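PDB 6PV5: putative O-GlcNAcase nagJ from Clostridium perfringens, which probably acts as a family 84 glycoside hydrolase with hexosaminidase activity, this chain carrying the catalytic barrel and the domains on its flanks. Local coordinates for residues A[335-340]-A[366-371]; A[358-363]-A[393-398]; A[383-388]-A[428-433]. All blocks are in the same frame, centred on the assembly; numbering follows the deposited sequence.

Contact 1 (A[335-340]-A[366-371])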
# COMPACT_ATOMS: atom_id res chain seq x y z
N LEU A 335 -10.32 19.26 2.20
CA LEU A 335 -8.92 19.57 2.41
C LEU A 335 -8.32 18.51 3.34
O LEU A 335 -9.04 17.95 4.17
CB LEU A 335 -8.82 20.94 3.06
CG LEU A 335 -7.41 21.45 3.38
CD1 LEU A 335 -6.61 21.67 2.11
CD2 LEU A 335 -7.47 22.75 4.17
N ILE A 336 -7.02 18.26 3.18
CA ILE A 336 -6.30 17.28 3.99
C ILE A 336 -5.13 18.01 4.64
O ILE A 336 -4.53 18.88 4.00
CB ILE A 336 -5.79 16.14 3.09
CG1 ILE A 336 -6.95 15.29 2.56
CG2 ILE A 336 -4.73 15.31 3.81
CD1 ILE A 336 -6.54 14.28 1.50
N THR A 337 -4.85 17.69 5.90
CA THR A 337 -3.70 18.33 6.55
C THR A 337 -2.92 17.31 7.38
O THR A 337 -3.40 16.20 7.63
CB THR A 337 -4.14 19.54 7.39
OG1 THR A 337 -2.97 20.28 7.74
CG2 THR A 337 -4.87 19.17 8.66
N VAL A 338 -1.73 17.72 7.83
CA VAL A 338 -0.97 16.98 8.83
C VAL A 338 -0.38 17.99 9.80
O VAL A 338 0.24 18.97 9.39
CB VAL A 338 0.11 16.04 8.22
CG1 VAL A 338 1.15 16.81 7.44
CG2 VAL A 338 0.81 15.23 9.30
N PRO A 339 -0.55 17.78 11.12
CA PRO A 339 -0.09 18.73 12.12
C PRO A 339 1.42 18.68 12.34
O PRO A 339 2.09 17.76 11.85
CB PRO A 339 -0.81 18.32 13.42
CG PRO A 339 -1.65 17.10 13.08
CD PRO A 339 -1.25 16.63 11.70
N VAL A 340 1.94 19.66 13.09
CA VAL A 340 3.30 19.64 13.57
C VAL A 340 3.49 18.44 14.51
O VAL A 340 4.47 17.72 14.38
CB VAL A 340 3.68 20.97 14.25
CG1 VAL A 340 5.01 20.89 14.99
CG2 VAL A 340 3.69 22.14 13.27
N LYS A 366 -14.10 20.82 11.38
CA LYS A 366 -14.29 19.38 11.53
C LYS A 366 -14.32 18.63 10.20
O LYS A 366 -14.11 17.41 10.18
CB LYS A 366 -15.52 19.06 12.39
CG LYS A 366 -15.38 19.39 13.87
CD LYS A 366 -16.28 18.56 14.77
CE LYS A 366 -16.76 19.27 16.03
NZ LYS A 366 -15.68 20.05 16.69
N ASP A 367 -14.57 19.33 9.09
CA ASP A 367 -14.66 18.63 7.81
C ASP A 367 -13.29 18.61 7.11
O ASP A 367 -13.18 18.12 5.98
CB ASP A 367 -15.82 19.17 6.97
CG ASP A 367 -15.65 20.61 6.51
OD1 ASP A 367 -14.67 21.27 6.95
OD2 ASP A 367 -16.51 21.06 5.72
N ILE A 368 -12.25 19.15 7.77
CA ILE A 368 -10.89 19.05 7.28
C ILE A 368 -10.30 17.74 7.80
O ILE A 368 -10.39 17.46 8.99
CB ILE A 368 -10.04 20.26 7.70
CG1 ILE A 368 -10.57 21.56 7.07
CG2 ILE A 368 -8.57 20.01 7.38
CD1 ILE A 368 -9.97 22.83 7.66
N GLU A 369 -9.68 16.96 6.90
CA GLU A 369 -9.11 15.65 7.21
C GLU A 369 -7.73 15.86 7.82
O GLU A 369 -7.02 16.77 7.40
CB GLU A 369 -9.07 14.79 5.95
CG GLU A 369 -10.41 14.76 5.21
CD GLU A 369 -11.47 13.88 5.86
OE1 GLU A 369 -11.26 13.44 7.02
OE2 GLU A 369 -12.49 13.61 5.20
N VAL A 370 -7.40 15.05 8.83
CA VAL A 370 -6.15 15.15 9.58
C VAL A 370 -5.46 13.78 9.61
O VAL A 370 -6.05 12.79 10.04
CB VAL A 370 -6.34 15.70 11.00
CG1 VAL A 370 -5.01 15.86 11.73
CG2 VAL A 370 -7.04 17.05 10.99
N MET A 371 -4.18 13.78 9.18
CA MET A 371 -3.34 12.60 9.11
C MET A 371 -2.47 12.53 10.36
O MET A 371 -2.01 13.55 10.88
CB MET A 371 -2.46 12.62 7.85
CG MET A 371 -3.30 12.47 6.58
SD MET A 371 -2.37 12.39 5.00
CE MET A 371 -1.53 13.97 4.92
O HOH W 1 -12.55 20.12 3.77
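Leu-335, Thr-337, Glu-369 and Met-371 join two neighbouring parallel strands by a ladder of backbone bonds. Glu-369 N reaches Leu-335 O at 3.0 Å. Glu-369 O in turn accepts from Thr-337 N at 2.8 Å, and Met-371 N donates to Thr-337 O at 3.0 Å. Where the pairing begins, a water accepts from Leu-335 N and donates to Asp-367 O.

On the face carrying Ile-336 and Glu-369, apolar side chains meet inside the barrel. The Met-371 chain bends at its last torsion (chi3 -62°), which brings its CE to 3.6 Å from CG2 of Ile-336; a long, flexible thioether suits such a fit among branched neighbours. On the other face Thr-337 and Val-370 lie side by side, pointing the same way, with CG2 of one 3.8 Å from CG2 of the other. Thr-337 OG1 is anti to its own N (chi1 -167°) and bonds to Ile-301 O on the next strand, leaving the methyl for the apolar contact. Pro-339 has no N-H to offer; its CG packs against Val-370 CG1 at 3.8 Å.

Further out, Leu-318 of helix 311-326 packs on Leu-335 and Thr-337, while Glu-369 OE2 forms a salt bridge with Lys-187. The strands 336-338 and 369-372 are the fifth and sixth of the eight-stranded barrel. The side chain of Val-338 lies about 8 Å from that of Asp-305, the predicted proton donor. The backbone groups between the strands are paired in the ladder, while Ile-336 and Val-370 bond to the strands on the far sides, 298-302 and 399-403. Apolar groups line both faces, and the pairing of the Glu-369 carboxylate with Lys-187 would probably favour its ionised form.

Contact 2 (A[358-363]-A[393-398])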
# COMPACT_ATOMS: atom_id res chain seq x y z
N LYS A 358 -3.81 21.18 21.27
CA LYS A 358 -5.02 21.73 21.87
C LYS A 358 -5.55 22.85 20.96
O LYS A 358 -6.68 22.81 20.53
CB LYS A 358 -4.74 22.20 23.29
CG LYS A 358 -5.88 22.90 23.99
CD LYS A 358 -5.56 23.29 25.43
CE LYS A 358 -6.71 24.00 26.11
NZ LYS A 358 -7.98 23.26 25.94
N GLU A 359 -4.68 23.80 20.65
CA GLU A 359 -5.02 24.96 19.85
C GLU A 359 -5.32 24.56 18.41
O GLU A 359 -6.31 25.03 17.84
CB GLU A 359 -3.88 25.97 19.95
CG GLU A 359 -3.64 26.39 21.39
CD GLU A 359 -2.73 27.58 21.55
OE1 GLU A 359 -2.05 27.95 20.56
OE2 GLU A 359 -2.70 28.15 22.68
N PHE A 360 -4.48 23.68 17.83
CA PHE A 360 -4.70 23.25 16.46
C PHE A 360 -6.05 22.54 16.34
O PHE A 360 -6.85 22.88 15.46
CB PHE A 360 -3.51 22.45 15.90
CG PHE A 360 -3.59 22.11 14.44
CD1 PHE A 360 -3.23 23.03 13.46
CD2 PHE A 360 -4.04 20.85 14.02
CE1 PHE A 360 -3.32 22.69 12.11
CE2 PHE A 360 -4.11 20.52 12.67
CZ PHE A 360 -3.74 21.44 11.71
N ALA A 361 -6.31 21.56 17.22
CA ALA A 361 -7.50 20.74 17.11
C ALA A 361 -8.77 21.55 17.41
O ALA A 361 -9.80 21.36 16.76
CB ALA A 361 -7.40 19.54 18.01
N GLU A 362 -8.71 22.43 18.41
CA GLU A 362 -9.86 23.21 18.84
C GLU A 362 -10.26 24.19 17.74
O GLU A 362 -11.44 24.37 17.49
CB GLU A 362 -9.56 23.95 20.14
N THR A 363 -9.26 24.79 17.06
CA THR A 363 -9.52 25.78 16.02
C THR A 363 -10.01 25.15 14.71
O THR A 363 -10.78 25.78 14.00
CB THR A 363 -8.28 26.62 15.75
OG1 THR A 363 -7.83 27.05 17.02
CG2 THR A 363 -8.53 27.82 14.85
N ASN A 393 -10.57 11.21 19.69
CA ASN A 393 -11.25 11.91 20.76
C ASN A 393 -10.74 13.34 20.90
O ASN A 393 -11.51 14.24 21.20
CB ASN A 393 -11.23 11.16 22.09
CG ASN A 393 -12.22 10.01 22.07
OD1 ASN A 393 -13.14 9.97 21.25
ND2 ASN A 393 -12.03 9.06 22.98
N VAL A 394 -9.44 13.54 20.67
CA VAL A 394 -8.89 14.88 20.82
C VAL A 394 -9.35 15.74 19.63
O VAL A 394 -9.61 16.92 19.81
CB VAL A 394 -7.36 14.85 20.96
CG1 VAL A 394 -6.75 16.24 20.95
CG2 VAL A 394 -6.92 14.07 22.20
N TYR A 395 -9.42 15.14 18.43
CA TYR A 395 -9.65 15.87 17.19
C TYR A 395 -11.14 15.92 16.84
O TYR A 395 -11.53 16.63 15.91
CB TYR A 395 -8.81 15.29 16.05
CG TYR A 395 -7.46 15.95 15.90
CD1 TYR A 395 -6.34 15.45 16.55
CD2 TYR A 395 -7.31 17.08 15.11
CE1 TYR A 395 -5.11 16.08 16.43
CE2 TYR A 395 -6.09 17.71 14.98
CZ TYR A 395 -4.99 17.22 15.65
OH TYR A 395 -3.79 17.86 15.53
N ASN A 396 -11.95 15.13 17.55
CA ASN A 396 -13.40 15.21 17.40
C ASN A 396 -13.80 14.81 15.98
O ASN A 396 -14.73 15.40 15.42
CB ASN A 396 -13.92 16.62 17.73
CG ASN A 396 -13.81 16.92 19.21
OD1 ASN A 396 -14.42 16.22 20.02
ND2 ASN A 396 -12.99 17.91 19.56
N ARG A 397 -13.07 13.84 15.40
CA ARG A 397 -13.29 13.39 14.04
C ARG A 397 -12.50 12.10 13.82
O ARG A 397 -11.54 11.82 14.53
CB ARG A 397 -12.86 14.46 13.03
CG ARG A 397 -11.34 14.64 12.95
CD ARG A 397 -10.86 15.91 12.28
NE ARG A 397 -10.99 17.04 13.18
CZ ARG A 397 -11.01 18.32 12.79
NH1 ARG A 397 -10.90 18.62 11.50
NH2 ARG A 397 -11.13 19.28 13.68
N LYS A 398 -12.95 11.33 12.83
CA LYS A 398 -12.20 10.20 12.33
C LYS A 398 -10.88 10.66 11.71
O LYS A 398 -10.83 11.59 10.92
CB LYS A 398 -13.05 9.41 11.33
CG LYS A 398 -14.11 8.53 11.97
CD LYS A 398 -14.73 7.63 10.93
CE LYS A 398 -15.73 6.65 11.49
NZ LYS A 398 -15.84 5.46 10.61
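NH1 of Arg-397, a residue whose NH2 stands 3.9 Å from Ala-361 O, is gripped by two backbone carbonyls, Asp-365 O and Ile-368 O. NH2 bonds to Leu-364 O, so the guanidinium ties together the turn that follows helix 355-363. Its NE is spent closer to home: it donates to Tyr-395 O at 2.8 Å, with 170° at the hydrogen and the acceptor almost in the guanidinium plane. These bonds on three nitrogens fix the rotation of the group, and the bend at chi3 (78°) folds the chain back to make them. Arginine suits the place because one flat cation can serve several carbonyls at once.

Between the helices the contact is apolar. Ala-361 CB sits over one face of the Tyr-395 ring as a CH-pi contact, 3.9 Å from the centroid and 17° off the normal; a methyl is small enough to let the backbones come close. Phe-360 meets the same tyrosine at its edge, its CD2 lying 3.4 Å from Tyr-395 OH. Val-394 adds a looser touch, CG1 to Ala-361 CB at 4.5 Å.

Asn-396, of positive phi, takes the chain out of helix 385-395 and lets Arg-397 turn back. The arrangement is that of consecutive outer helices in a TIM barrel, packed side by side where each turns toward its next strand.

Contact 3 (A[383-388]-A[428-433]). With EDO (1,2-ethanediol), chain D.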
# COMPACT_ATOMS: atom_id res chain seq x y z
N VAL A 383 -0.87 -0.24 15.17
CA VAL A 383 -1.77 0.79 15.66
C VAL A 383 -3.04 0.07 16.12
O VAL A 383 -3.66 -0.67 15.35
CB VAL A 383 -2.13 1.86 14.60
CG1 VAL A 383 -3.12 2.88 15.18
CG2 VAL A 383 -0.91 2.60 14.03
N SER A 384 -3.36 0.25 17.39
CA SER A 384 -4.52 -0.41 17.97
C SER A 384 -5.73 0.53 17.91
O SER A 384 -5.58 1.75 17.77
CB SER A 384 -4.22 -0.75 19.39
OG SER A 384 -4.20 0.45 20.14
N LEU A 385 -6.94 -0.04 18.06
CA LEU A 385 -8.15 0.77 18.13
C LEU A 385 -8.02 1.82 19.22
O LEU A 385 -8.40 2.97 19.00
CB LEU A 385 -9.39 -0.10 18.36
CG LEU A 385 -10.74 0.64 18.33
CD1 LEU A 385 -10.92 1.41 17.04
CD2 LEU A 385 -11.89 -0.36 18.48
N GLU A 386 -7.47 1.44 20.37
CA GLU A 386 -7.38 2.37 21.49
C GLU A 386 -6.41 3.51 21.17
O GLU A 386 -6.69 4.64 21.54
CB GLU A 386 -7.01 1.66 22.80
N ASP A 387 -5.25 3.23 20.53
CA ASP A 387 -4.37 4.30 20.05
C ASP A 387 -5.14 5.33 19.21
O ASP A 387 -4.93 6.54 19.36
CB ASP A 387 -3.27 3.79 19.11
CG ASP A 387 -2.26 2.82 19.72
OD1 ASP A 387 -2.03 2.93 20.94
OD2 ASP A 387 -1.71 1.98 18.96
N ALA A 388 -5.97 4.86 18.29
CA ALA A 388 -6.66 5.74 17.35
C ALA A 388 -7.77 6.51 18.07
O ALA A 388 -7.98 7.70 17.81
CB ALA A 388 -7.24 4.91 16.24
N ASP A 428 -11.21 1.04 11.44
CA ASP A 428 -12.18 1.79 10.66
C ASP A 428 -13.22 2.48 11.56
O ASP A 428 -13.86 3.45 11.13
CB ASP A 428 -12.78 0.95 9.52
CG ASP A 428 -13.56 -0.27 9.98
OD1 ASP A 428 -13.40 -0.68 11.14
OD2 ASP A 428 -14.32 -0.81 9.16
N GLU A 429 -13.37 2.03 12.81
CA GLU A 429 -14.29 2.67 13.74
C GLU A 429 -13.84 4.09 14.07
O GLU A 429 -14.68 4.94 14.37
CB GLU A 429 -14.39 1.87 15.04
CG GLU A 429 -15.05 0.52 14.86
CD GLU A 429 -15.27 -0.25 16.17
OE1 GLU A 429 -15.21 0.39 17.24
OE2 GLU A 429 -15.51 -1.49 16.11
N GLU A 430 -12.53 4.36 14.02
CA GLU A 430 -11.99 5.65 14.45
C GLU A 430 -11.21 6.34 13.32
O GLU A 430 -10.74 7.47 13.48
CB GLU A 430 -11.12 5.48 15.69
CG GLU A 430 -11.86 5.00 16.93
CD GLU A 430 -13.06 5.85 17.36
OE1 GLU A 430 -13.00 7.09 17.21
OE2 GLU A 430 -14.06 5.26 17.82
N VAL A 431 -11.05 5.65 12.20
CA VAL A 431 -10.12 6.07 11.16
C VAL A 431 -10.82 5.94 9.81
O VAL A 431 -11.34 4.87 9.50
CB VAL A 431 -8.82 5.23 11.22
CG1 VAL A 431 -7.86 5.58 10.09
CG2 VAL A 431 -8.12 5.39 12.57
N SER A 432 -10.79 7.01 9.01
CA SER A 432 -11.53 7.07 7.75
C SER A 432 -10.59 6.98 6.55
O SER A 432 -11.05 6.84 5.41
CB SER A 432 -12.30 8.37 7.67
OG SER A 432 -11.40 9.48 7.78
N GLY A 433 -9.29 7.14 6.79
CA GLY A 433 -8.31 7.08 5.71
C GLY A 433 -7.10 6.22 6.06
O GLY A 433 -6.60 6.28 7.19
C1 EDO D . -15.32 11.04 16.64
O1 EDO D . -15.01 10.99 18.03
C2 EDO D . -14.69 9.99 15.81
O2 EDO D . -15.12 8.66 16.06
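Glu-429 and Glu-430 approach strand 431-436, the last of the TIM barrel, and here they meet the first turn of helix 385-395, which lies outside the barrel wall. Glu-429 runs extended across Leu-385 at about a right angle; its CB is 4.0 Å from Leu-385 CD1, and its OE1 is 3.6 Å from CD2 of the same leucine. This glutamate lies at the surface, where its aliphatic part can cover the leucine and its carboxylate can face water.

Glu-430 follows, its CG, anti to the carbonyl carbon (chi1 -65°), lying 3.7 Å from Leu-385 CD1. The bend at chi2 then turns the carboxylate aside: OE1 accepts from Ser-392 OG and, at 2.9 Å, from O2 of a 1,2-ethanediol probably left by the crystallisation liquor. Lys-389 gives OE2 a long, weak ion pair.

Val-431 then turns its CG2 to Ala-388 CB at 3.8 Å, an apolar contact of a methyl with a valine branch that Trp-372 of strand 369-372 flanks. Alanine suits this position on the helix because a bare methyl fits against both Glu-430 CB and Val-431 CG2.

The helix start is held by a capping box. Ser-384 OG accepts from Asp-387 N at 3.0 Å, while Ser-384 N donates to Asp-387 OD2 at 2.9 Å, nearly straight at 177° but met from 45° above the carboxylate plane.

All three contacts belong to one barrel, in different layers. Contact 1 is its wall: a buried pair of strands held by backbone bonds. Contact 2 joins two helices of the outer layer, also largely buried, through an aromatic face and an arginine that bonds to carbonyls. Contact 3 is nearer the surface and sets the start of a helix against the approach to a strand, using the aliphatic parts of two glutamates and one alanine-valine contact. Helix 385-395 serves contacts 2 and 3, one at each end. The arginine of contact 2 reaches the second segment of contact 1, Pro-339 CG packs against Tyr-395 OH between them, and Lys-398 NZ reaches Asp-428 O between contacts 2 and 3.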